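Putative peptidoglycan-binding/hydrolysing protein (Peptoclostridium difficile, PDB 5TV7) probably binds peptidoglycan of the bacterial cell wall and may take part in its hydrolysis, and holds glutamine hydroxamate in this crystal. Local coordinates at residues A[119-124]-A[164-169]. Numbering follows the deposited sequence.
With HGA (glutamine hydroxamate), chain C.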
ATOM      1  N   LYS A 119       5.088   0.775  -0.983  1.00 28.90           N
ATOM      2  CA  LYS A 119       4.226   1.183   0.127  1.00 29.43           C
ATOM      3  C   LYS A 119       3.111   2.102  -0.345  1.00 27.67           C
ATOM      4  O   LYS A 119       1.947   1.902   0.010  1.00 26.54           O
ATOM      5  CB  LYS A 119       5.025   1.884   1.219  1.00 32.93           C
ATOM      6  CG  LYS A 119       4.188   2.265   2.439  1.00 34.94           C
ATOM      7  CD  LYS A 119       5.045   2.909   3.504  1.00 38.24           C
ATOM      8  CE  LYS A 119       4.176   3.398   4.637  1.00 41.76           C
ATOM      9  NZ  LYS A 119       4.992   4.077   5.678  1.00 46.11           N
ATOM     10  N   ALA A 120       3.472   3.084  -1.168  1.00 26.94           N
ATOM     11  CA  ALA A 120       2.507   4.041  -1.690  1.00 27.69           C
ATOM     12  C   ALA A 120       1.415   3.339  -2.483  1.00 26.55           C
ATOM     13  O   ALA A 120       0.230   3.623  -2.299  1.00 26.91           O
ATOM     14  CB  ALA A 120       3.200   5.086  -2.552  1.00 28.61           C
ATOM     15  N   ALA A 121       1.813   2.402  -3.337  1.00 26.22           N
ATOM     16  CA  ALA A 121       0.843   1.648  -4.136  1.00 25.85           C
ATOM     17  C   ALA A 121      -0.068   0.819  -3.236  1.00 26.02           C
ATOM     18  O   ALA A 121      -1.260   0.736  -3.474  1.00 25.11           O
ATOM     19  CB  ALA A 121       1.558   0.750  -5.142  1.00 25.41           C
ATOM     20  N   GLN A 122       0.499   0.234  -2.180  1.00 24.90           N
ATOM     21  CA  GLN A 122      -0.277  -0.595  -1.263  1.00 25.67           C
ATOM     22  C   GLN A 122      -1.310   0.223  -0.505  1.00 25.79           C
ATOM     23  O   GLN A 122      -2.421  -0.243  -0.272  1.00 27.09           O
ATOM     24  CB  GLN A 122       0.651  -1.347  -0.299  1.00 26.13           C
ATOM     25  CG  GLN A 122       1.381  -2.478  -1.011  1.00 26.58           C
ATOM     26  CD  GLN A 122       2.506  -3.093  -0.210  1.00 28.51           C
ATOM     27  OE1 GLN A 122       3.071  -2.476   0.711  1.00 29.71           O
ATOM     28  NE2 GLN A 122       2.863  -4.315  -0.575  1.00 29.27           N
ATOM     29  N   ILE A 123      -0.927   1.428  -0.110  1.00 25.55           N
ATOM     30  CA  ILE A 123      -1.833   2.318   0.563  1.00 26.93           C
ATOM     31  C   ILE A 123      -3.000   2.672  -0.358  1.00 26.39           C
ATOM     32  O   ILE A 123      -4.139   2.567   0.043  1.00 26.48           O
ATOM     33  CB  ILE A 123      -1.121   3.570   1.070  1.00 27.74           C
ATOM     34  CG1 ILE A 123      -0.292   3.189   2.301  1.00 29.32           C
ATOM     35  CG2 ILE A 123      -2.135   4.650   1.424  1.00 28.07           C
ATOM     36  CD1 ILE A 123       0.736   4.212   2.700  1.00 31.35           C
HETATM   37  N   MSE A 124      -2.703   3.038  -1.592  1.00 26.16           N
HETATM   38  CA  MSE A 124      -3.752   3.402  -2.557  1.00 27.89           C
HETATM   39  C   MSE A 124      -4.658   2.235  -2.905  1.00 28.79           C
HETATM   40  O   MSE A 124      -5.884   2.390  -2.976  1.00 30.28           O
HETATM   41  CB  MSE A 124      -3.086   3.999  -3.796  1.00 28.73           C
HETATM   42  CG  MSE A 124      -2.554   5.382  -3.437  1.00 29.74           C
HETATM   43 SE   MSE A 124      -1.953   6.343  -5.035  1.00 32.29          SE
HETATM   44  CE  MSE A 124      -0.335   5.319  -5.347  1.00 31.77           C
ATOM     45  N   ALA A 164       0.683   4.468 -16.457  1.00 33.95           N
ATOM     46  CA  ALA A 164      -0.776   4.414 -16.609  1.00 33.75           C
ATOM     47  C   ALA A 164      -1.468   3.946 -15.328  1.00 31.29           C
ATOM     48  O   ALA A 164      -2.508   4.478 -14.957  1.00 29.51           O
ATOM     49  CB  ALA A 164      -1.164   3.517 -17.777  1.00 35.37           C
ATOM     50  N   THR A 165      -0.886   2.953 -14.661  1.00 28.84           N
ATOM     51  CA  THR A 165      -1.487   2.421 -13.442  1.00 28.35           C
ATOM     52  C   THR A 165      -1.354   3.429 -12.282  1.00 27.80           C
ATOM     53  O   THR A 165      -2.293   3.586 -11.498  1.00 25.38           O
ATOM     54  CB  THR A 165      -0.903   1.038 -13.087  1.00 27.84           C
ATOM     55  OG1 THR A 165      -1.189   0.132 -14.161  1.00 29.26           O
ATOM     56  CG2 THR A 165      -1.521   0.485 -11.793  1.00 26.95           C
ATOM     57  N   TRP A 166      -0.213   4.130 -12.202  1.00 28.95           N
ATOM     58  CA  TRP A 166      -0.035   5.160 -11.164  1.00 29.37           C
ATOM     59  C   TRP A 166      -1.049   6.252 -11.353  1.00 30.01           C
ATOM     60  O   TRP A 166      -1.638   6.723 -10.391  1.00 31.14           O
ATOM     61  CB  TRP A 166       1.325   5.821 -11.224  1.00 30.21           C
ATOM     62  CG  TRP A 166       2.478   5.052 -10.697  1.00 29.60           C
ATOM     63  CD1 TRP A 166       3.599   4.700 -11.387  1.00 30.63           C
ATOM     64  CD2 TRP A 166       2.655   4.575  -9.364  1.00 28.85           C
ATOM     65  NE1 TRP A 166       4.475   4.049 -10.555  1.00 31.58           N
ATOM     66  CE2 TRP A 166       3.918   3.955  -9.308  1.00 30.03           C
ATOM     67  CE3 TRP A 166       1.874   4.617  -8.205  1.00 29.63           C
ATOM     68  CZ2 TRP A 166       4.414   3.358  -8.145  1.00 30.52           C
ATOM     69  CZ3 TRP A 166       2.376   4.039  -7.038  1.00 29.52           C
ATOM     70  CH2 TRP A 166       3.630   3.415  -7.023  1.00 29.27           C
ATOM     71  N   ASP A 167      -1.248   6.654 -12.605  1.00 31.41           N
ATOM     72  CA  ASP A 167      -2.176   7.725 -12.934  1.00 32.87           C
ATOM     73  C   ASP A 167      -3.589   7.388 -12.491  1.00 33.27           C
ATOM     74  O   ASP A 167      -4.281   8.225 -11.889  1.00 33.57           O
ATOM     75  CB  ASP A 167      -2.148   7.981 -14.438  1.00 35.60           C
ATOM     76  CG  ASP A 167      -3.124   9.055 -14.870  1.00 38.31           C
ATOM     77  OD1 ASP A 167      -2.916  10.246 -14.552  1.00 40.10           O
ATOM     78  OD2 ASP A 167      -4.101   8.703 -15.565  1.00 40.72           O
ATOM     79  N   LYS A 168      -4.005   6.151 -12.751  1.00 33.09           N
ATOM     80  CA  LYS A 168      -5.355   5.726 -12.408  1.00 33.43           C
ATOM     81  C   LYS A 168      -5.500   5.642 -10.886  1.00 32.08           C
ATOM     82  O   LYS A 168      -6.481   6.106 -10.330  1.00 33.38           O
ATOM     83  CB  LYS A 168      -5.709   4.394 -13.096  1.00 34.76           C
ATOM     84  CG  LYS A 168      -7.195   4.076 -13.104  1.00 38.71           C
ATOM     85  CD  LYS A 168      -7.958   5.023 -14.028  1.00 42.48           C
ATOM     86  CE  LYS A 168      -9.453   4.893 -13.828  1.00 46.92           C
ATOM     87  NZ  LYS A 168     -10.219   6.014 -14.454  1.00 50.27           N
ATOM     88  N   LEU A 169      -4.506   5.076 -10.211  1.00 30.80           N
ATOM     89  CA  LEU A 169      -4.527   5.005  -8.752  1.00 30.46           C
ATOM     90  C   LEU A 169      -4.629   6.390  -8.143  1.00 30.82           C
ATOM     91  O   LEU A 169      -5.414   6.620  -7.219  1.00 30.22           O
ATOM     92  CB  LEU A 169      -3.252   4.324  -8.227  1.00 30.29           C
ATOM     93  CG  LEU A 169      -3.212   2.806  -8.381  1.00 30.00           C
ATOM     94  CD1 LEU A 169      -1.813   2.287  -8.092  1.00 29.77           C
ATOM     95  CD2 LEU A 169      -4.241   2.166  -7.466  1.00 29.74           C
TER
HETATM   96  N   HGA C 301       1.560  -1.581 -16.556  1.00 47.00           N
HETATM   97  CA  HGA C 301       2.416  -0.476 -16.956  1.00 50.58           C
HETATM   98  CB  HGA C 301       2.779  -0.644 -18.437  1.00 53.46           C
HETATM   99  CG  HGA C 301       4.159  -0.077 -18.797  1.00 56.33           C
HETATM  100  CD  HGA C 301       5.298  -0.920 -18.257  1.00 57.77           C
HETATM  101  OE1 HGA C 301       6.100  -0.421 -17.488  1.00 54.14           O
HETATM  102  NE2 HGA C 301       5.372  -2.194 -18.650  1.00 63.67           N
HETATM  103  OZ2 HGA C 301       6.369  -3.041 -18.164  1.00 63.71           O
HETATM  104  C   HGA C 301       1.711   0.837 -16.687  1.00 47.69           C
HETATM  105  O   HGA C 301       0.869   0.872 -15.766  1.00 41.55           O
HETATM  106  OXT HGA C 301       1.996   1.858 -17.361  1.00 47.61           O
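Between Met124 and Trp166 the terminal methyl of a selenomethionine meets the rim of an indole: CE lies at the edge of the ring, in its plane, 3.4 Å from CZ3. The bend at chi3 (-73°) turns this methyl back toward the six-membered ring, and the two side chains cross at about a right angle. Ala121 adds its methyl one helical turn earlier, CB standing 3.9 Å from CH2 of Trp166. The selenium serves a second neighbour, with SE of Met124 4.0 Å from CB of Leu169. These apolar contacts join helix 116-127 to helix 163-173, and the axes of their short segments approach to 11.0 Å at an angle of 45°, within a domain of the peptidoglycan-binding family. Ile93 of strand 92-96 touches both Met124 and Trp166, while Phe149 of helix 140-152 packs on Leu169, placing the contact between the sheet and helix 140-152.

Polar interactions lie elsewhere. The NE1 N-H of Trp166 donates to Lys107 O, which satisfies the indole nitrogen and helps set the rotation of the ring. At the first turn of helix 163-173 the carboxylate of glutamine hydroxamate accepts three hydrogen bonds: Ala164 N reaches OXT at 3.1 Å, and O accepts from Thr165 N at 2.9 Å and from Thr165 OG1 at 2.7 Å. The helix N-terminus would be expected to stabilise this negative charge further. Gln150 NE2 also bonds to Thr165 OG1.

The chemistry thus divides along one helix: nonpolar side chains seat it against its neighbour, while backbone N-H groups and a hydroxyl at its start receive the ligand's carboxylate.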